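Local coordinates for CytC3 (Streptomyces, PDB 3GJA), which is a nonheme iron halogenase of the phytanoyl-CoA dioxygenase family that probably chlorinates an amino acid carried on a carrier protein, at residues Glu79-Pro84 with Ala258-Thr263; Glu85-Val90 with Val289-Val294; Ser92-Asn97 with Gly145-Trp150; Ile132-Asp137 with Pro141-Thr146; Gln266-Thr271 with Thr275-Gly280. One frame throughout, in Å; residues are numbered along the deposited sequence.

Contact 1: Glu79-Pro84 with Ala258-Thr263; sequences EHIMRP and ARYVPT
I81 of helix 75-82 meets Y260 and A258 of strand 253-262. The helix lies against the main antiparallel sheet of the cupin-type barrel, the fold shared with the phytanoyl-CoA dioxygenase family. Y260 carries the contact. Its CB leaves the strand, with CG beside the backbone N (chi1 -56°), and the ring runs out toward the helix. Along the way V90 of helix 84-94 and C100 of the neighbouring strand 98-108 lie against this side chain. Near the far end, CE2 is 3.7 Å from I81 O. The hydroxyl then closes the gap: Y260 OH donates a hydrogen bond of 2.9 Å to I81 O. The donor lies in the carbonyl plane on a lone pair, with a C=O...donor angle of 111°. This bond satisfies the buried hydroxyl, close to where helix 75-82 gives way to helix 84-94. The same carbonyl oxygen also sits near the plane of the phenol ring, at its edge. The tip is closely surrounded, since Y260 OH also comes within 3.4 Å of I81 CA and 3.7 Å of I81 CB, and I86 CG2 packs on it too. Two residues back on the strand, A258 CB points at the helix and meets I81 CG2 at 3.8 Å. Nearby, a salt bridge spans this junction: R83 NH2 reaches E79 OE2 at 2.8 Å, with the oxygen in the guanidinium plane.

Contact 2: Glu85-Val90 with Val289-Val294; sequences EIVDRV and VLTSGV
V87 of helix 84-94 packs against T291 and S292, in the segment that carries strand 289-290. That strand is an outermost strand of the main antiparallel sheet in the cupin-type barrel, so the contact lays the helix against the edge-strand region of the sheet. The tight part is one forked side chain between two hydroxyl-bearing residues. CG2 of V87 approaches T291 OG1 at 3.5 Å and T291 CB at 3.7 Å. CG1 stands anti to the backbone N (chi1 172°), which turns it to S292, where it meets OG at 3.6 Å. The side chains of V87 and T291 lie alongside, pointing opposite ways. Neither hydroxyl bonds to the valine. T291 OG1 makes a weak hydrogen bond to L98 O, and S292 OG bonds to R96 O. Cutting V87 back to an alanine would probably open a gap beside T291 and S292 and leave T291 CB with less to pack on. The looser part lies beside the valine, where a water takes the place of direct contact. Farther round the helix, on a partly exposed side, R89 folds back and its NE donates to E85 O at 2.7 Å. The water donates one hydrogen bond of 3.1 Å to V87 O and another of 2.9 Å to S292 OG.

Contact 3: Ser92-Asn97 with Gly145-Trp150; sequences SLIGRN and GTITVW. With ACT (acetate ion), chain E.
The last turn of helix 84-94 packs on strand 147-152 of the main barrel sheet through L93 and I94, which both meet I147. I94 does most of the touching. Its CD1 comes to 3.6 Å from I147 CG1, and its CG2 lies 3.7 Å from the same atom. With chi1 at 58° and chi2 extended at 173°, the longer branch of I94 carries CD1 out to I147 CG1. L93 adds a looser touch, with CD2 at 4.5 Å from I147 CD1. V90, one turn earlier, also lies on I147, and W235 of strand 230-235 touches both isoleucines. G95 then takes positive phi and the chain leaves the helix. Farther along the strand, W150 NE1 donates to OXT of an acetate ion at 2.6 Å, near the indole plane. The acetate is probably from the crystallisation liquor. Between helix and strand the contact is entirely apolar, so it rests on the fit of branched side chains and has no directional bond.

Contact 4: Ile132-Asp137 with Pro141-Thr146; sequences IIWPSD and PAFIGT
W134 NE1 donates to G145 O at 2.8 Å, the shorter of two hydrogen bonds between these segments. The acceptor lies near the indole plane, and the donor lies in the carbonyl plane with a C=O...donor angle of 147°. The second bond runs from W134 N to F143 O at 3.1 Å. One tryptophan thus ties the chain to itself through backbone and side chain, across a loop that doubles back. The NE1 bond fixes the rotation of the indole beside the returning loop. F143 uses this fixed surface. Its CG is anti to the backbone N (chi1 179°), and its ring edge meets the indole face in a T-shaped stack. The centroids of the F143 ring and the W134 five-membered ring are 4.7 Å apart, and the planes meet at 65°. CD2 of F143 leads, 3.5 Å from W134 CE2. The backbone N of G145 lies over the centre of one face of the F143 ring. With a leucine in place of W134, G145 O would probably lose its indole donor and F143 the flat face it leans on. Toward the outer end, A142 CB packs at 3.2 Å from W134 O. I132 and I133 belong to strand 132-133, paired with strand 266-267. W134 also rests on V261 and P262 of strand 253-262, while F143 meets W235 edge-to-face, at the end of strand 230-235.

Contact 5: Gln266-Thr271 with Thr275-Gly280; sequences QVYPGT and TEYGDG
Y268 and T271, the two residues that meet Y277, both have left-handed backbone angles (phi 51° each), and with G270 between them, also at positive phi, the chain turns tightly. Across the turn T271 OG1 donates to Y268 O at 2.8 Å. The donor stands well above the carbonyl plane. This bond fixes the threonine hydroxyl and bridges the turn. The two tyrosines then form a T-shaped stack. The edge of Y268 points at the face of Y277, with ring centroids 5.1 Å apart and planes at 71°. Y268 CE1 is 3.8 Å from Y277 CE2, and Y268 CD1 lies over the same ring, offset toward its rim. Y277 belongs to a short hairpin of strands 276-278 and 281-282. Y277 and G278 both face I281 there, a classic beta bulge. CG of Y277 is anti to its own backbone nitrogen (chi1 -175°), which sends the ring across to the 266-271 segment. T271 meets it at about a right angle, with OG1 at 4.0 Å from Y277 CE1. K129 and Q131 also touch Y277. Y268 has a further edge-to-face partner in Y286, and its OH is hydrogen-bonded to R102 NH2 on strand 98-108.

From the N terminus, 79-84 opens contact 1, 85-90 opens contact 2 and 92-97 opens contact 3. Contact 4 closes first, a short loop at 132-146. Contact 3 closes on 145-150 and shares G145 and T146 with it. Both lie within the long loop that contact 1 closes at 258-263. Contact 5 follows as a short loop, and contact 2 closes last at 289-294, so contacts 1 and 2 cross and contact 2 encloses contact 5. Contacts 1 to 3 lay two successive helices on one sheet. Contacts 4 and 5 are joined through I133 O and Q266 N, where strands 132-133 and 266-267 pair.

Contact 1: Glu79-Pro84 with Ala258-Thr263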
# COMPACT_ATOMS: atom_id res chain seq x y z
N GLU A 79 -11.51 1.12 7.13
CA GLU A 79 -11.50 2.55 7.39
C GLU A 79 -10.13 3.16 7.09
O GLU A 79 -10.04 4.26 6.55
CB GLU A 79 -11.87 2.82 8.84
CG GLU A 79 -11.86 4.30 9.18
CD GLU A 79 -11.97 4.56 10.67
OE1 GLU A 79 -12.20 3.59 11.42
OE2 GLU A 79 -11.84 5.73 11.07
N HIS A 80 -9.07 2.44 7.45
CA HIS A 80 -7.72 2.94 7.23
C HIS A 80 -7.48 3.32 5.77
O HIS A 80 -7.00 4.42 5.49
CB HIS A 80 -6.68 1.89 7.65
CG HIS A 80 -5.30 2.46 7.84
ND1 HIS A 80 -4.89 3.03 9.03
CD2 HIS A 80 -4.27 2.60 6.98
CE1 HIS A 80 -3.66 3.50 8.89
NE2 HIS A 80 -3.26 3.25 7.65
N ILE A 81 -7.82 2.44 4.83
CA ILE A 81 -7.58 2.75 3.42
C ILE A 81 -8.48 3.86 2.88
O ILE A 81 -8.18 4.46 1.84
CB ILE A 81 -7.68 1.47 2.52
CG1 ILE A 81 -9.08 0.85 2.61
CG2 ILE A 81 -6.65 0.44 2.97
CD1 ILE A 81 -10.02 1.30 1.50
N MET A 82 -9.56 4.16 3.60
CA MET A 82 -10.50 5.21 3.22
C MET A 82 -10.16 6.57 3.83
O MET A 82 -10.71 7.60 3.44
CB MET A 82 -11.93 4.83 3.66
CG MET A 82 -12.58 3.70 2.87
SD MET A 82 -12.74 4.12 1.11
CE MET A 82 -14.24 5.14 1.11
N ARG A 83 -9.25 6.57 4.80
CA ARG A 83 -8.86 7.80 5.50
C ARG A 83 -8.53 9.02 4.65
O ARG A 83 -7.70 8.97 3.74
CB ARG A 83 -7.69 7.50 6.44
CG ARG A 83 -8.14 7.05 7.81
CD ARG A 83 -8.60 8.26 8.59
NE ARG A 83 -9.55 7.91 9.63
CZ ARG A 83 -9.88 8.70 10.64
NH1 ARG A 83 -9.33 9.91 10.74
NH2 ARG A 83 -10.75 8.29 11.55
N PRO A 84 -9.19 10.16 4.95
CA PRO A 84 -8.96 11.41 4.22
C PRO A 84 -7.48 11.79 4.28
O PRO A 84 -6.91 12.29 3.31
CB PRO A 84 -9.83 12.41 4.97
CG PRO A 84 -10.97 11.56 5.43
CD PRO A 84 -10.29 10.31 5.91
N ALA A 258 -0.93 0.27 1.95
CA ALA A 258 -2.13 0.32 1.13
C ALA A 258 -1.66 0.88 -0.21
O ALA A 258 -0.97 1.90 -0.25
CB ALA A 258 -3.16 1.24 1.76
N ARG A 259 -2.02 0.21 -1.30
CA ARG A 259 -1.56 0.65 -2.62
C ARG A 259 -2.70 1.20 -3.49
O ARG A 259 -3.77 0.60 -3.60
CB ARG A 259 -0.84 -0.53 -3.28
CG ARG A 259 -0.20 -1.43 -2.22
CD ARG A 259 0.87 -2.39 -2.74
NE ARG A 259 2.09 -1.69 -3.08
CZ ARG A 259 3.32 -2.07 -2.72
NH1 ARG A 259 3.50 -3.17 -2.00
NH2 ARG A 259 4.36 -1.35 -3.10
N TYR A 260 -2.45 2.36 -4.08
CA TYR A 260 -3.45 3.04 -4.89
C TYR A 260 -3.10 3.23 -6.35
O TYR A 260 -1.93 3.32 -6.73
CB TYR A 260 -3.77 4.41 -4.28
CG TYR A 260 -4.21 4.34 -2.84
CD1 TYR A 260 -3.29 4.07 -1.82
CD2 TYR A 260 -5.55 4.50 -2.49
CE1 TYR A 260 -3.69 3.97 -0.49
CE2 TYR A 260 -5.96 4.41 -1.16
CZ TYR A 260 -5.03 4.14 -0.17
OH TYR A 260 -5.45 4.01 1.14
N VAL A 261 -4.15 3.34 -7.15
CA VAL A 261 -4.01 3.51 -8.58
C VAL A 261 -5.29 4.21 -9.08
O VAL A 261 -6.39 3.95 -8.57
CB VAL A 261 -3.84 2.12 -9.24
CG1 VAL A 261 -5.19 1.54 -9.63
CG2 VAL A 261 -2.89 2.21 -10.39
N PRO A 262 -5.17 5.13 -10.04
CA PRO A 262 -6.36 5.82 -10.55
C PRO A 262 -7.27 4.85 -11.31
O PRO A 262 -6.80 3.82 -11.78
CB PRO A 262 -5.78 6.92 -11.45
CG PRO A 262 -4.50 6.33 -11.92
CD PRO A 262 -3.95 5.68 -10.66
N THR A 263 -8.55 5.19 -11.41
CA THR A 263 -9.56 4.35 -12.07
C THR A 263 -9.23 3.86 -13.50
O THR A 263 -9.65 2.78 -13.91
CB THR A 263 -10.93 5.07 -12.13
OG1 THR A 263 -10.75 6.40 -12.65
CG2 THR A 263 -11.56 5.14 -10.75

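Contact 2: Glu85-Val90 with Val289-Val294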
# COMPACT_ATOMS: atom_id res chain seq x y z
N GLU A 85 -6.87 11.54 5.44
CA GLU A 85 -5.46 11.83 5.65
C GLU A 85 -4.59 11.08 4.64
O GLU A 85 -3.48 11.50 4.33
CB GLU A 85 -5.04 11.48 7.08
CG GLU A 85 -5.76 12.31 8.14
CD GLU A 85 -7.09 11.71 8.58
OE1 GLU A 85 -7.74 11.00 7.79
OE2 GLU A 85 -7.49 11.97 9.73
N ILE A 86 -5.11 9.97 4.12
CA ILE A 86 -4.38 9.22 3.12
C ILE A 86 -4.89 9.57 1.72
O ILE A 86 -4.12 10.02 0.87
CB ILE A 86 -4.52 7.69 3.32
CG1 ILE A 86 -3.74 7.26 4.56
CG2 ILE A 86 -3.99 6.95 2.10
CD1 ILE A 86 -3.84 5.76 4.86
N VAL A 87 -6.19 9.38 1.51
CA VAL A 87 -6.83 9.64 0.23
C VAL A 87 -6.66 11.05 -0.33
O VAL A 87 -6.38 11.21 -1.52
CB VAL A 87 -8.33 9.29 0.32
CG1 VAL A 87 -9.05 9.74 -0.95
CG2 VAL A 87 -8.50 7.79 0.51
N ASP A 88 -6.82 12.08 0.49
CA ASP A 88 -6.64 13.43 -0.02
C ASP A 88 -5.20 13.64 -0.50
O ASP A 88 -4.96 14.33 -1.49
CB ASP A 88 -6.96 14.49 1.04
CG ASP A 88 -8.43 14.52 1.42
OD1 ASP A 88 -9.26 13.99 0.66
OD2 ASP A 88 -8.74 15.09 2.49
N ARG A 89 -4.25 13.04 0.20
CA ARG A 89 -2.85 13.19 -0.18
C ARG A 89 -2.50 12.41 -1.43
O ARG A 89 -1.84 12.93 -2.32
CB ARG A 89 -1.93 12.82 0.99
CG ARG A 89 -1.84 13.92 2.04
CD ARG A 89 -0.81 13.66 3.12
NE ARG A 89 -1.44 13.27 4.37
CZ ARG A 89 -1.32 13.91 5.52
NH1 ARG A 89 -0.57 15.00 5.61
NH2 ARG A 89 -1.95 13.47 6.59
N VAL A 90 -2.96 11.16 -1.52
CA VAL A 90 -2.68 10.37 -2.71
C VAL A 90 -3.36 11.04 -3.90
O VAL A 90 -2.78 11.15 -4.98
CB VAL A 90 -3.23 8.93 -2.57
CG1 VAL A 90 -3.04 8.18 -3.89
CG2 VAL A 90 -2.51 8.21 -1.45
N VAL A 289 -11.17 -1.01 -4.36
CA VAL A 289 -12.03 -0.08 -3.64
C VAL A 289 -11.91 1.34 -4.17
O VAL A 289 -10.82 1.89 -4.23
CB VAL A 289 -11.71 -0.08 -2.13
CG1 VAL A 289 -12.52 1.00 -1.42
CG2 VAL A 289 -12.01 -1.45 -1.53
N LEU A 290 -13.05 1.91 -4.55
CA LEU A 290 -13.09 3.28 -5.04
C LEU A 290 -13.16 4.12 -3.77
O LEU A 290 -14.19 4.14 -3.09
CB LEU A 290 -14.35 3.50 -5.89
CG LEU A 290 -14.43 4.62 -6.94
CD1 LEU A 290 -15.71 5.40 -6.73
CD2 LEU A 290 -13.23 5.53 -6.87
N THR A 291 -12.08 4.83 -3.45
CA THR A 291 -12.02 5.61 -2.22
C THR A 291 -12.43 7.07 -2.37
O THR A 291 -12.61 7.78 -1.38
CB THR A 291 -10.60 5.58 -1.63
OG1 THR A 291 -9.72 6.33 -2.47
CG2 THR A 291 -10.10 4.15 -1.55
N SER A 292 -12.57 7.52 -3.61
CA SER A 292 -12.95 8.90 -3.87
C SER A 292 -13.33 9.07 -5.34
O SER A 292 -13.02 8.21 -6.16
CB SER A 292 -11.79 9.83 -3.53
OG SER A 292 -10.62 9.41 -4.19
N GLY A 293 -14.00 10.17 -5.65
CA GLY A 293 -14.41 10.40 -7.03
C GLY A 293 -15.42 9.38 -7.53
O GLY A 293 -16.28 8.92 -6.78
N VAL A 294 -15.30 9.02 -8.81
CA VAL A 294 -16.21 8.06 -9.43
C VAL A 294 -15.43 7.18 -10.37
O VAL A 294 -14.30 7.51 -10.73
CB VAL A 294 -17.29 8.76 -10.28
CG1 VAL A 294 -18.23 9.58 -9.40
CG2 VAL A 294 -16.61 9.65 -11.33
O HOH W 1 -8.70 11.42 -3.53

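Contact 3: Ser92-Asn97 with Gly145-Trp150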
# COMPACT_ATOMS: atom_id res chain seq x y z
N SER A 92 -3.91 14.10 -4.47
CA SER A 92 -3.18 15.27 -4.94
C SER A 92 -2.07 14.84 -5.89
O SER A 92 -1.54 15.66 -6.65
CB SER A 92 -2.54 16.00 -3.76
OG SER A 92 -3.47 16.22 -2.72
N LEU A 93 -1.71 13.56 -5.86
CA LEU A 93 -0.64 13.04 -6.69
C LEU A 93 -1.07 12.37 -7.97
O LEU A 93 -0.50 12.63 -9.03
CB LEU A 93 0.21 12.06 -5.87
CG LEU A 93 1.34 12.57 -4.96
CD1 LEU A 93 1.00 13.90 -4.35
CD2 LEU A 93 1.60 11.52 -3.89
N ILE A 94 -2.06 11.50 -7.89
CA ILE A 94 -2.51 10.79 -9.08
C ILE A 94 -3.99 10.93 -9.43
O ILE A 94 -4.50 10.18 -10.26
CB ILE A 94 -2.14 9.29 -8.98
CG1 ILE A 94 -2.78 8.68 -7.73
CG2 ILE A 94 -0.62 9.13 -8.92
CD1 ILE A 94 -2.61 7.17 -7.64
N GLY A 95 -4.68 11.87 -8.79
CA GLY A 95 -6.08 12.09 -9.10
C GLY A 95 -7.09 11.68 -8.04
O GLY A 95 -6.85 10.76 -7.27
N ARG A 96 -8.23 12.37 -8.02
CA ARG A 96 -9.27 12.09 -7.04
C ARG A 96 -10.13 10.87 -7.32
O ARG A 96 -10.89 10.44 -6.45
CB ARG A 96 -10.17 13.31 -6.85
CG ARG A 96 -9.63 14.30 -5.83
CD ARG A 96 -8.33 14.92 -6.29
NE ARG A 96 -7.82 15.89 -5.31
CZ ARG A 96 -6.81 16.72 -5.54
NH1 ARG A 96 -6.20 16.72 -6.72
NH2 ARG A 96 -6.42 17.56 -4.60
N ASN A 97 -10.04 10.31 -8.52
CA ASN A 97 -10.80 9.10 -8.81
C ASN A 97 -9.84 7.97 -8.43
O ASN A 97 -9.21 7.37 -9.30
CB ASN A 97 -11.20 9.04 -10.29
CG ASN A 97 -12.18 10.14 -10.67
OD1 ASN A 97 -13.12 10.45 -9.93
ND2 ASN A 97 -11.97 10.74 -11.84
N GLY A 145 3.42 1.40 -12.15
CA GLY A 145 3.60 1.79 -10.77
C GLY A 145 2.31 1.98 -9.99
O GLY A 145 1.23 2.09 -10.57
N THR A 146 2.43 2.02 -8.67
CA THR A 146 1.28 2.20 -7.81
C THR A 146 1.70 3.00 -6.57
O THR A 146 2.71 2.70 -5.94
CB THR A 146 0.70 0.83 -7.37
OG1 THR A 146 -0.45 1.04 -6.54
CG2 THR A 146 1.74 0.04 -6.59
N ILE A 147 0.94 4.03 -6.25
CA ILE A 147 1.24 4.86 -5.09
C ILE A 147 1.02 4.00 -3.86
O ILE A 147 -0.07 3.47 -3.63
CB ILE A 147 0.31 6.09 -5.04
CG1 ILE A 147 0.64 7.03 -6.20
CG2 ILE A 147 0.47 6.82 -3.70
CD1 ILE A 147 2.02 7.63 -6.11
N THR A 148 2.08 3.86 -3.07
CA THR A 148 2.06 3.05 -1.86
C THR A 148 2.07 3.95 -0.63
O THR A 148 2.89 4.86 -0.53
CB THR A 148 3.30 2.12 -1.81
OG1 THR A 148 3.35 1.33 -3.00
CG2 THR A 148 3.26 1.20 -0.59
N VAL A 149 1.14 3.71 0.29
CA VAL A 149 1.06 4.47 1.53
C VAL A 149 1.43 3.47 2.63
O VAL A 149 0.65 2.58 2.96
CB VAL A 149 -0.37 5.01 1.77
CG1 VAL A 149 -0.41 5.83 3.06
CG2 VAL A 149 -0.79 5.87 0.60
N TRP A 150 2.63 3.63 3.18
CA TRP A 150 3.17 2.75 4.22
C TRP A 150 2.98 3.37 5.61
O TRP A 150 3.72 4.28 5.99
CB TRP A 150 4.67 2.56 3.95
CG TRP A 150 5.30 1.31 4.48
CD1 TRP A 150 5.58 0.17 3.77
CD2 TRP A 150 5.89 1.12 5.78
NE1 TRP A 150 6.31 -0.70 4.53
CE2 TRP A 150 6.52 -0.15 5.77
CE3 TRP A 150 5.95 1.90 6.94
CZ2 TRP A 150 7.20 -0.66 6.88
CZ3 TRP A 150 6.63 1.39 8.05
CH2 TRP A 150 7.25 0.13 8.01
C ACT E . 8.90 -3.02 3.20
O ACT E . 9.47 -3.57 4.29
OXT ACT E . 7.88 -2.40 3.30
CH3 ACT E . 9.54 -3.18 1.84

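Contact 4: Ile132-Asp137 with Pro141-Thr146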
# COMPACT_ATOMS: atom_id res chain seq x y z
N ILE A 132 -0.66 -4.76 -12.43
CA ILE A 132 -1.07 -3.38 -12.66
C ILE A 132 -0.71 -2.94 -14.08
O ILE A 132 0.44 -3.11 -14.51
CB ILE A 132 -0.38 -2.43 -11.65
CG1 ILE A 132 -0.93 -2.68 -10.24
CG2 ILE A 132 -0.54 -0.98 -12.07
CD1 ILE A 132 -2.41 -2.34 -10.07
N ILE A 133 -1.68 -2.37 -14.79
CA ILE A 133 -1.44 -1.88 -16.15
C ILE A 133 -2.09 -0.52 -16.40
O ILE A 133 -3.31 -0.38 -16.33
CB ILE A 133 -2.00 -2.86 -17.22
CG1 ILE A 133 -1.24 -4.18 -17.19
CG2 ILE A 133 -1.89 -2.23 -18.60
CD1 ILE A 133 0.19 -4.07 -17.66
N TRP A 134 -1.26 0.48 -16.67
CA TRP A 134 -1.75 1.83 -16.96
C TRP A 134 -1.96 1.93 -18.47
O TRP A 134 -1.31 1.22 -19.24
CB TRP A 134 -0.74 2.89 -16.55
CG TRP A 134 -0.60 3.12 -15.09
CD1 TRP A 134 -0.18 2.23 -14.15
CD2 TRP A 134 -0.83 4.36 -14.39
NE1 TRP A 134 -0.12 2.83 -12.91
CE2 TRP A 134 -0.52 4.14 -13.03
CE3 TRP A 134 -1.27 5.63 -14.79
CZ2 TRP A 134 -0.63 5.14 -12.06
CZ3 TRP A 134 -1.38 6.63 -13.82
CH2 TRP A 134 -1.06 6.38 -12.47
N PRO A 135 -2.86 2.82 -18.91
CA PRO A 135 -3.10 2.97 -20.35
C PRO A 135 -1.87 3.60 -21.01
O PRO A 135 -1.15 4.37 -20.38
CB PRO A 135 -4.32 3.88 -20.40
CG PRO A 135 -4.16 4.73 -19.17
CD PRO A 135 -3.74 3.72 -18.13
N SER A 136 -1.64 3.26 -22.27
CA SER A 136 -0.49 3.79 -22.99
C SER A 136 -0.75 3.97 -24.48
O SER A 136 -1.66 3.35 -25.03
CB SER A 136 0.72 2.87 -22.79
OG SER A 136 0.43 1.56 -23.23
N ASP A 137 0.05 4.81 -25.12
CA ASP A 137 -0.08 5.05 -26.55
C ASP A 137 0.38 3.83 -27.33
O ASP A 137 0.89 2.87 -26.75
CB ASP A 137 0.76 6.27 -26.96
CG ASP A 137 0.13 7.58 -26.53
OD1 ASP A 137 -1.03 7.83 -26.92
OD2 ASP A 137 0.79 8.34 -25.79
N PRO A 141 5.45 1.37 -24.13
CA PRO A 141 5.16 0.40 -23.07
C PRO A 141 4.25 1.03 -22.02
O PRO A 141 4.16 2.25 -21.92
CB PRO A 141 6.55 0.08 -22.53
CG PRO A 141 7.26 1.39 -22.67
CD PRO A 141 6.85 1.82 -24.07
N ALA A 142 3.58 0.20 -21.23
CA ALA A 142 2.67 0.70 -20.21
C ALA A 142 3.32 0.84 -18.83
O ALA A 142 4.06 -0.04 -18.39
CB ALA A 142 1.46 -0.22 -20.11
N PHE A 143 3.04 1.96 -18.17
CA PHE A 143 3.56 2.23 -16.84
C PHE A 143 2.89 1.21 -15.91
O PHE A 143 1.76 0.80 -16.17
CB PHE A 143 3.20 3.65 -16.43
CG PHE A 143 3.67 4.04 -15.05
CD1 PHE A 143 5.02 3.99 -14.71
CD2 PHE A 143 2.75 4.49 -14.09
CE1 PHE A 143 5.45 4.39 -13.45
CE2 PHE A 143 3.18 4.89 -12.83
CZ PHE A 143 4.53 4.84 -12.51
N ILE A 144 3.58 0.79 -14.86
CA ILE A 144 3.01 -0.20 -13.94
C ILE A 144 3.18 0.13 -12.47
O ILE A 144 3.10 -0.76 -11.62
CB ILE A 144 3.64 -1.58 -14.18
CG1 ILE A 144 5.14 -1.52 -13.91
CG2 ILE A 144 3.38 -2.04 -15.62
CD1 ILE A 144 5.81 -2.86 -13.89
N GLY A 145 3.42 1.40 -12.15
CA GLY A 145 3.60 1.79 -10.77
C GLY A 145 2.31 1.98 -9.99
O GLY A 145 1.23 2.09 -10.57
N THR A 146 2.43 2.02 -8.67
CA THR A 146 1.28 2.20 -7.81
C THR A 146 1.70 3.00 -6.57
O THR A 146 2.71 2.70 -5.94
CB THR A 146 0.70 0.83 -7.37
OG1 THR A 146 -0.45 1.04 -6.54
CG2 THR A 146 1.74 0.04 -6.59

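Contact 5: Gln266-Thr271 with Thr275-Gly280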
# COMPACT_ATOMS: atom_id res chain seq x y z
N GLN A 266 -5.88 -0.70 -14.96
CA GLN A 266 -6.45 -2.03 -14.88
C GLN A 266 -5.75 -2.86 -13.81
O GLN A 266 -4.52 -2.97 -13.78
CB GLN A 266 -6.36 -2.74 -16.22
CG GLN A 266 -7.10 -2.03 -17.33
CD GLN A 266 -7.26 -2.90 -18.55
OE1 GLN A 266 -8.03 -3.87 -18.54
NE2 GLN A 266 -6.53 -2.58 -19.61
N VAL A 267 -6.55 -3.44 -12.92
CA VAL A 267 -6.04 -4.25 -11.84
C VAL A 267 -6.25 -5.71 -12.19
O VAL A 267 -7.34 -6.11 -12.59
CB VAL A 267 -6.76 -3.91 -10.53
CG1 VAL A 267 -6.32 -4.84 -9.40
CG2 VAL A 267 -6.48 -2.46 -10.17
N TYR A 268 -5.20 -6.51 -12.03
CA TYR A 268 -5.29 -7.92 -12.36
C TYR A 268 -5.87 -8.05 -13.78
O TYR A 268 -6.86 -8.75 -14.00
CB TYR A 268 -6.17 -8.64 -11.34
CG TYR A 268 -5.59 -8.66 -9.93
CD1 TYR A 268 -4.32 -9.19 -9.69
CD2 TYR A 268 -6.32 -8.15 -8.84
CE1 TYR A 268 -3.79 -9.22 -8.40
CE2 TYR A 268 -5.79 -8.19 -7.54
CZ TYR A 268 -4.53 -8.73 -7.33
OH TYR A 268 -4.01 -8.80 -6.06
N PRO A 269 -5.24 -7.39 -14.77
CA PRO A 269 -5.68 -7.43 -16.17
C PRO A 269 -5.84 -8.87 -16.66
O PRO A 269 -5.18 -9.78 -16.15
CB PRO A 269 -4.59 -6.67 -16.91
CG PRO A 269 -3.37 -6.94 -16.08
CD PRO A 269 -3.91 -6.76 -14.67
N GLY A 270 -6.69 -9.06 -17.66
CA GLY A 270 -6.94 -10.40 -18.13
C GLY A 270 -7.79 -10.96 -17.01
O GLY A 270 -8.83 -10.38 -16.69
N THR A 271 -7.36 -12.06 -16.40
CA THR A 271 -8.10 -12.62 -15.28
C THR A 271 -9.59 -12.80 -15.61
O THR A 271 -10.40 -13.07 -14.72
CB THR A 271 -7.97 -11.70 -14.04
OG1 THR A 271 -6.59 -11.50 -13.74
CG2 THR A 271 -8.65 -12.31 -12.84
N THR A 275 -9.73 -17.31 -10.99
CA THR A 275 -9.98 -17.18 -9.56
C THR A 275 -8.64 -17.42 -8.90
O THR A 275 -8.06 -16.52 -8.30
CB THR A 275 -11.03 -18.19 -9.06
OG1 THR A 275 -10.66 -19.52 -9.45
CG2 THR A 275 -12.40 -17.85 -9.62
N GLU A 276 -8.13 -18.65 -9.03
CA GLU A 276 -6.83 -19.00 -8.47
C GLU A 276 -5.79 -18.28 -9.32
O GLU A 276 -5.52 -18.69 -10.45
CB GLU A 276 -6.61 -20.51 -8.54
CG GLU A 276 -5.68 -21.03 -7.47
CD GLU A 276 -6.20 -20.71 -6.07
OE1 GLU A 276 -7.28 -21.24 -5.70
OE2 GLU A 276 -5.54 -19.94 -5.35
N TYR A 277 -5.22 -17.21 -8.77
CA TYR A 277 -4.25 -16.39 -9.48
C TYR A 277 -2.79 -16.69 -9.15
O TYR A 277 -1.89 -16.38 -9.94
CB TYR A 277 -4.56 -14.92 -9.18
CG TYR A 277 -3.72 -13.91 -9.92
CD1 TYR A 277 -3.92 -13.66 -11.28
CD2 TYR A 277 -2.73 -13.18 -9.26
CE1 TYR A 277 -3.16 -12.70 -11.96
CE2 TYR A 277 -1.97 -12.23 -9.92
CZ TYR A 277 -2.19 -11.99 -11.27
OH TYR A 277 -1.44 -11.05 -11.93
N GLY A 278 -2.55 -17.30 -8.00
CA GLY A 278 -1.18 -17.60 -7.60
C GLY A 278 -0.78 -16.83 -6.35
O GLY A 278 -1.34 -15.78 -6.05
N ASP A 279 0.20 -17.36 -5.62
CA ASP A 279 0.68 -16.74 -4.38
C ASP A 279 -0.44 -16.69 -3.35
O ASP A 279 -0.42 -15.86 -2.44
CB ASP A 279 1.23 -15.33 -4.64
CG ASP A 279 2.56 -15.34 -5.36
OD1 ASP A 279 3.47 -16.08 -4.92
OD2 ASP A 279 2.71 -14.61 -6.36
N GLY A 280 -1.40 -17.58 -3.49
CA GLY A 280 -2.51 -17.62 -2.56
C GLY A 280 -3.61 -16.64 -2.89
O GLY A 280 -4.59 -16.53 -2.16